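Local atomic coordinates of Alpha/beta hydrolase fold protein (Nakamurella multipartita, PDB entry 4Y7D), a protein that probably acts as a hydrolase of the alpha/beta hydrolase fold, its natural substrate not established. Residues I64-T74 and Q85-L96. Sequence-based numbering, arbitrary orientation.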
ATOM      1  N   ILE A  64     -10.455  -3.202   6.718  1.00 19.81           N
ATOM      2  CA  ILE A  64     -10.118  -4.583   6.790  1.00 20.04           C
ATOM      3  C   ILE A  64      -8.673  -4.622   6.284  1.00 19.05           C
ATOM      4  O   ILE A  64      -8.441  -4.501   5.104  1.00 18.89           O
ATOM      5  CB  ILE A  64     -11.080  -5.447   5.921  1.00 20.75           C
ATOM      6  CG1 ILE A  64     -12.525  -5.297   6.427  1.00 22.00           C
ATOM      7  CG2 ILE A  64     -10.650  -6.918   5.907  1.00 21.65           C
ATOM      8  CD1 ILE A  64     -13.566  -5.629   5.383  1.00 22.27           C
ATOM      9  N   VAL A  65      -7.718  -4.748   7.199  1.00 19.78           N
ATOM     10  CA  VAL A  65      -6.297  -4.563   6.839  1.00 19.47           C
ATOM     11  C   VAL A  65      -5.659  -5.940   6.836  1.00 19.36           C
ATOM     12  O   VAL A  65      -5.548  -6.557   7.912  1.00 19.72           O
ATOM     13  CB  VAL A  65      -5.595  -3.725   7.923  1.00 21.79           C
ATOM     14  CG1 VAL A  65      -4.102  -3.602   7.630  1.00 23.10           C
ATOM     15  CG2 VAL A  65      -6.314  -2.392   8.170  1.00 22.19           C
ATOM     16  N   VAL A  66      -5.336  -6.459   5.652  1.00 17.66           N
ATOM     17  CA  VAL A  66      -4.785  -7.805   5.564  1.00 19.04           C
ATOM     18  C   VAL A  66      -3.292  -7.836   5.735  1.00 19.62           C
ATOM     19  O   VAL A  66      -2.622  -6.837   5.466  1.00 19.97           O
ATOM     20  CB  VAL A  66      -5.062  -8.456   4.178  1.00 19.94           C
ATOM     21  CG1 VAL A  66      -6.507  -8.909   4.120  1.00 21.25           C
ATOM     22  CG2 VAL A  66      -4.729  -7.511   3.028  1.00 19.10           C
ATOM     23  N   ASP A  67      -2.791  -9.002   6.136  1.00 19.68           N
ATOM     24  CA  ASP A  67      -1.418  -9.434   5.878  1.00 20.04           C
ATOM     25  C   ASP A  67      -1.493 -10.278   4.603  1.00 20.04           C
ATOM     26  O   ASP A  67      -2.165 -11.297   4.579  1.00 20.15           O
ATOM     27  CB  ASP A  67      -0.862 -10.260   7.023  1.00 21.25           C
ATOM     28  CG  ASP A  67      -0.436  -9.435   8.202  1.00 23.89           C
ATOM     29  OD1 ASP A  67       0.412  -8.542   7.997  1.00 25.39           O
ATOM     30  OD2 ASP A  67      -0.906  -9.670   9.360  1.00 23.21           O
ATOM     31  N   ARG A  68      -0.861  -9.837   3.519  1.00 18.78           N
ATOM     32  CA  ARG A  68      -0.849 -10.626   2.297  1.00 19.30           C
ATOM     33  C   ARG A  68      -0.039 -11.888   2.508  1.00 19.44           C
ATOM     34  O   ARG A  68       0.806 -11.958   3.430  1.00 20.42           O
ATOM     35  CB  ARG A  68      -0.358  -9.818   1.100  1.00 19.76           C
ATOM     36  CG  ARG A  68      -1.322  -8.676   0.743  1.00 19.31           C
ATOM     37  CD  ARG A  68      -1.060  -8.087  -0.635  1.00 19.64           C
ATOM     38  NE  ARG A  68       0.203  -7.337  -0.632  1.00 19.33           N
ATOM     39  CZ  ARG A  68       1.333  -7.782  -1.163  1.00 19.61           C
ATOM     40  NH1 ARG A  68       2.435  -7.081  -1.039  1.00 20.92           N
ATOM     41  NH2 ARG A  68       1.360  -8.954  -1.750  1.00 20.18           N
ATOM     42  N   PRO A  69      -0.328 -12.911   1.713  1.00 19.58           N
ATOM     43  CA  PRO A  69       0.414 -14.180   1.837  1.00 20.67           C
ATOM     44  C   PRO A  69       1.921 -14.017   1.853  1.00 21.24           C
ATOM     45  O   PRO A  69       2.469 -13.312   0.978  1.00 20.74           O
ATOM     46  CB  PRO A  69      -0.069 -14.958   0.631  1.00 20.74           C
ATOM     47  CG  PRO A  69      -1.518 -14.526   0.509  1.00 20.25           C
ATOM     48  CD  PRO A  69      -1.465 -13.041   0.762  1.00 19.93           C
ATOM     49  N   GLY A  70       2.551 -14.682   2.833  1.00 21.93           N
ATOM     50  CA  GLY A  70       3.975 -14.615   3.032  1.00 22.46           C
ATOM     51  C   GLY A  70       4.426 -13.559   3.996  1.00 21.87           C
ATOM     52  O   GLY A  70       5.620 -13.494   4.307  1.00 22.57           O
ATOM     53  N   TYR A  71       3.505 -12.701   4.461  1.00 20.40           N
ATOM     54  CA  TYR A  71       3.792 -11.709   5.426  1.00 20.87           C
ATOM     55  C   TYR A  71       3.145 -12.032   6.765  1.00 22.02           C
ATOM     56  O   TYR A  71       1.942 -12.351   6.861  1.00 21.28           O
ATOM     57  CB  TYR A  71       3.275 -10.371   4.961  1.00 20.58           C
ATOM     58  CG  TYR A  71       3.989  -9.873   3.732  1.00 20.93           C
ATOM     59  CD1 TYR A  71       5.228  -9.256   3.844  1.00 21.36           C
ATOM     60  CD2 TYR A  71       3.443 -10.008   2.434  1.00 19.81           C
ATOM     61  CE1 TYR A  71       5.863  -8.749   2.745  1.00 20.70           C
ATOM     62  CE2 TYR A  71       4.099  -9.510   1.302  1.00 19.65           C
ATOM     63  CZ  TYR A  71       5.300  -8.856   1.477  1.00 20.24           C
ATOM     64  OH  TYR A  71       5.966  -8.319   0.405  1.00 19.75           O
ATOM     65  N   PHE A  72       3.962 -11.930   7.804  1.00 23.31           N
ATOM     66  CA  PHE A  72       3.547 -12.262   9.157  0.60 23.74           C
ATOM     67  C   PHE A  72       2.790 -13.585   9.183  1.00 24.03           C
ATOM     68  O   PHE A  72       3.339 -14.581   8.757  1.00 24.08           O
ATOM     69  CB  PHE A  72       2.764 -11.111   9.790  0.60 23.82           C
ATOM     70  CG  PHE A  72       3.599  -9.870  10.061  0.60 24.89           C
ATOM     71  CD1 PHE A  72       4.911  -9.974  10.509  0.60 26.21           C
ATOM     72  CD2 PHE A  72       3.035  -8.597   9.954  0.60 24.61           C
ATOM     73  CE1 PHE A  72       5.673  -8.838  10.747  0.60 26.96           C
ATOM     74  CE2 PHE A  72       3.779  -7.455  10.246  0.60 25.81           C
ATOM     75  CZ  PHE A  72       5.100  -7.585  10.655  0.60 26.13           C
ATOM     76  N   GLY A  73       1.533 -13.597   9.678  1.00 22.36           N
ATOM     77  CA  GLY A  73       0.860 -14.878   9.870  1.00 23.23           C
ATOM     78  C   GLY A  73       0.109 -15.481   8.694  1.00 22.52           C
ATOM     79  O   GLY A  73      -0.419 -16.604   8.829  1.00 23.22           O
ATOM     80  N   THR A  74       0.015 -14.773   7.572  1.00 21.42           N
ATOM     81  CA  THR A  74      -0.731 -15.313   6.435  1.00 21.56           C
ATOM     82  C   THR A  74       0.182 -16.242   5.662  1.00 22.84           C
ATOM     83  O   THR A  74       1.188 -15.789   5.129  1.00 23.21           O
ATOM     84  CB  THR A  74      -1.309 -14.243   5.543  1.00 20.16           C
ATOM     85  OG1 THR A  74      -2.152 -13.352   6.306  1.00 19.19           O
ATOM     86  CG2 THR A  74      -2.094 -14.829   4.420  1.00 20.12           C
ATOM     87  N   GLN A  85      -4.178 -14.031  -4.823  1.00 20.28           N
ATOM     88  CA  GLN A  85      -4.404 -13.107  -3.724  1.00 19.25           C
ATOM     89  C   GLN A  85      -5.748 -12.405  -3.861  1.00 19.10           C
ATOM     90  O   GLN A  85      -6.452 -12.270  -2.860  1.00 19.41           O
ATOM     91  CB  GLN A  85      -3.207 -12.154  -3.566  1.00 19.05           C
ATOM     92  CG  GLN A  85      -1.975 -12.947  -3.167  1.00 19.02           C
ATOM     93  CD  GLN A  85      -0.742 -12.153  -2.817  1.00 19.72           C
ATOM     94  OE1 GLN A  85      -0.768 -10.918  -2.772  1.00 20.00           O
ATOM     95  NE2 GLN A  85       0.358 -12.881  -2.500  1.00 20.59           N
ATOM     96  N   ALA A  86      -6.124 -11.984  -5.072  1.00 19.09           N
ATOM     97  CA  ALA A  86      -7.478 -11.460  -5.311  1.00 19.23           C
ATOM     98  C   ALA A  86      -8.554 -12.492  -4.901  1.00 19.78           C
ATOM     99  O   ALA A  86      -9.571 -12.135  -4.259  1.00 19.07           O
ATOM    100  CB  ALA A  86      -7.657 -11.102  -6.751  1.00 18.22           C
ATOM    101  N   GLU A  87      -8.343 -13.749  -5.275  1.00 20.17           N
ATOM    102  CA  GLU A  87      -9.268 -14.827  -4.925  1.00 21.67           C
ATOM    103  C   GLU A  87      -9.382 -14.968  -3.428  1.00 20.91           C
ATOM    104  O   GLU A  87     -10.491 -15.169  -2.898  1.00 21.49           O
ATOM    105  CB  GLU A  87      -8.877 -16.155  -5.560  1.00 24.19           C
ATOM    106  CG  GLU A  87     -10.034 -17.138  -5.663  1.00 28.89           C
ATOM    107  CD  GLU A  87     -11.166 -16.657  -6.589  1.00 29.66           C
ATOM    108  OE1 GLU A  87     -10.908 -15.974  -7.593  1.00 31.77           O
ATOM    109  OE2 GLU A  87     -12.327 -17.027  -6.333  1.00 34.37           O
ATOM    110  N   LEU A  88      -8.279 -14.786  -2.723  1.00 19.68           N
ATOM    111  CA  LEU A  88      -8.280 -14.821  -1.267  1.00 18.86           C
ATOM    112  C   LEU A  88      -9.058 -13.686  -0.690  1.00 19.08           C
ATOM    113  O   LEU A  88      -9.814 -13.886   0.235  1.00 19.58           O
ATOM    114  CB  LEU A  88      -6.839 -14.769  -0.723  1.00 19.31           C
ATOM    115  CG  LEU A  88      -6.628 -14.860   0.783  1.00 19.49           C
ATOM    116  CD1 LEU A  88      -7.120 -16.163   1.365  1.00 20.55           C
ATOM    117  CD2 LEU A  88      -5.167 -14.663   1.148  1.00 20.03           C
ATOM    118  N   TYR A  89      -8.920 -12.487  -1.252  1.00 19.51           N
ATOM    119  CA  TYR A  89      -9.660 -11.348  -0.726  1.00 18.88           C
ATOM    120  C   TYR A  89     -11.168 -11.552  -0.878  1.00 18.68           C
ATOM    121  O   TYR A  89     -11.976 -11.221   0.011  1.00 19.16           O
ATOM    122  CB  TYR A  89      -9.301 -10.012  -1.450  1.00 18.63           C
ATOM    123  CG  TYR A  89      -7.818  -9.669  -1.478  1.00 18.67           C
ATOM    124  CD1 TYR A  89      -6.959 -10.127  -0.464  1.00 19.56           C
ATOM    125  CD2 TYR A  89      -7.302  -8.873  -2.490  1.00 19.18           C
ATOM    126  CE1 TYR A  89      -5.607  -9.808  -0.479  1.00 19.35           C
ATOM    127  CE2 TYR A  89      -5.937  -8.581  -2.536  1.00 18.50           C
ATOM    128  CZ  TYR A  89      -5.116  -9.045  -1.539  1.00 18.30           C
ATOM    129  OH  TYR A  89      -3.780  -8.812  -1.578  1.00 19.90           O
ATOM    130  N   ALA A  90     -11.576 -12.084  -2.013  1.00 19.49           N
ATOM    131  CA  ALA A  90     -13.033 -12.349  -2.240  1.00 20.18           C
ATOM    132  C   ALA A  90     -13.493 -13.422  -1.271  1.00 21.63           C
ATOM    133  O   ALA A  90     -14.608 -13.347  -0.742  1.00 20.64           O
ATOM    134  CB  ALA A  90     -13.274 -12.788  -3.694  1.00 21.64           C
ATOM    135  N   ALA A  91     -12.649 -14.420  -1.040  1.00 20.65           N
ATOM    136  CA  ALA A  91     -12.974 -15.458  -0.053  1.00 21.88           C
ATOM    137  C   ALA A  91     -13.010 -14.914   1.385  1.00 21.65           C
ATOM    138  O   ALA A  91     -13.824 -15.344   2.210  1.00 22.86           O
ATOM    139  CB  ALA A  91     -11.998 -16.621  -0.181  1.00 22.55           C
ATOM    140  N   LEU A  92     -12.160 -13.940   1.680  1.00 20.14           N
ATOM    141  CA  LEU A  92     -12.207 -13.229   2.940  1.00 19.47           C
ATOM    142  C   LEU A  92     -13.554 -12.462   3.087  1.00 19.53           C
ATOM    143  O   LEU A  92     -14.196 -12.539   4.119  1.00 19.28           O
ATOM    144  CB  LEU A  92     -11.027 -12.261   3.015  1.00 18.60           C
ATOM    145  CG  LEU A  92     -11.002 -11.330   4.232  1.00 19.61           C
ATOM    146  CD1 LEU A  92     -11.079 -12.012   5.587  1.00 19.76           C
ATOM    147  CD2 LEU A  92      -9.764 -10.453   4.125  1.00 20.06           C
ATOM    148  N   PHE A  93     -13.995 -11.771   2.034  1.00 19.66           N
ATOM    149  CA  PHE A  93     -15.265 -11.063   2.073  1.00 20.02           C
ATOM    150  C   PHE A  93     -16.377 -12.089   2.335  1.00 20.04           C
ATOM    151  O   PHE A  93     -17.253 -11.891   3.155  1.00 21.38           O
ATOM    152  CB  PHE A  93     -15.519 -10.381   0.718  1.00 20.16           C
ATOM    153  CG  PHE A  93     -14.665  -9.133   0.439  1.00 19.53           C
ATOM    154  CD1 PHE A  93     -13.695  -8.664   1.315  1.00 19.34           C
ATOM    155  CD2 PHE A  93     -14.863  -8.426  -0.751  1.00 20.65           C
ATOM    156  CE1 PHE A  93     -12.926  -7.541   0.988  1.00 19.44           C
ATOM    157  CE2 PHE A  93     -14.136  -7.308  -1.081  1.00 20.81           C
ATOM    158  CZ  PHE A  93     -13.127  -6.857  -0.211  1.00 19.83           C
ATOM    159  N   ASP A  94     -16.313 -13.232   1.659  1.00 21.12           N
ATOM    160  CA  ASP A  94     -17.304 -14.302   1.910  1.00 21.16           C
ATOM    161  C   ASP A  94     -17.294 -14.712   3.405  1.00 21.31           C
ATOM    162  O   ASP A  94     -18.366 -14.870   4.040  1.00 20.20           O
ATOM    163  CB  ASP A  94     -17.017 -15.573   1.096  1.00 22.22           C
ATOM    164  CG  ASP A  94     -17.266 -15.428  -0.396  1.00 23.37           C
ATOM    165  OD1 ASP A  94     -17.837 -14.425  -0.829  1.00 22.21           O
ATOM    166  OD2 ASP A  94     -16.877 -16.371  -1.131  1.00 23.50           O
ATOM    167  N   ALA A  95     -16.093 -14.888   3.961  1.00 20.11           N
ATOM    168  CA  ALA A  95     -15.937 -15.278   5.352  1.00 20.72           C
ATOM    169  C   ALA A  95     -16.395 -14.220   6.374  1.00 20.36           C
ATOM    170  O   ALA A  95     -16.673 -14.558   7.528  1.00 21.08           O
ATOM    171  CB  ALA A  95     -14.512 -15.746   5.651  1.00 20.48           C
ATOM    172  N   LEU A  96     -16.464 -12.959   5.943  1.00 20.67           N
ATOM    173  CA  LEU A  96     -17.033 -11.883   6.738  1.00 22.05           C
ATOM    174  C   LEU A  96     -18.477 -11.625   6.412  1.00 22.90           C
ATOM    175  O   LEU A  96     -19.030 -10.731   6.995  1.00 24.29           O
ATOM    176  CB  LEU A  96     -16.239 -10.586   6.552  1.00 21.29           C
ATOM    177  CG  LEU A  96     -14.729 -10.712   6.868  1.00 21.60           C
ATOM    178  CD1 LEU A  96     -14.008  -9.424   6.498  1.00 21.30           C
ATOM    179  CD2 LEU A  96     -14.521 -11.077   8.319  1.00 21.85           C
TER
HETATM  180  O   HOH W   1       3.073 -12.352  -1.510  1.00 21.96           O
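Arg68 NH2 donates to Gln85 OE1 at 3.1 Å, meeting a lone pair in the plane of the amide, with an N-H...O angle of 152°. A bend at chi3 (-70°) turns the guanidinium so that OE1 lies near its plane, and the arginine crosses the extended Gln85 side chain at about a right angle. The rest of the guanidinium is held by Asp223, in a salt bridge through NH1, and by the carbonyls of His40 and Gly41. Gln85 NE2 bonds to Gly79 O and to a water, 2.9 Å away, that also lies within hydrogen-bonding distance of Pro69 O. Tyr89 brings its OH to 3.0 Å from Arg68 CD, with the ring nearly perpendicular to the guanidinium, while the hydroxyl itself bonds to Ser112. Pro69 lies alongside the Gln85 side chain, and CG, at the outer corner of its ring, touches Leu88 CD2 at 3.7 Å. The apolar run continues with Leu92 CD2 against Val66 CG1 (3.6 Å) and Ile64 CD1 reaching Leu96 CD1 (4.0 Å). The N-to-C directions of strand 64-66 and helix 85-95 differ by 140°, and their axes come within 11.5 Å: the first half of a beta-alpha-beta crossover, passing over strand 35-39 to strand 101-106, in the alpha/beta hydrolase fold.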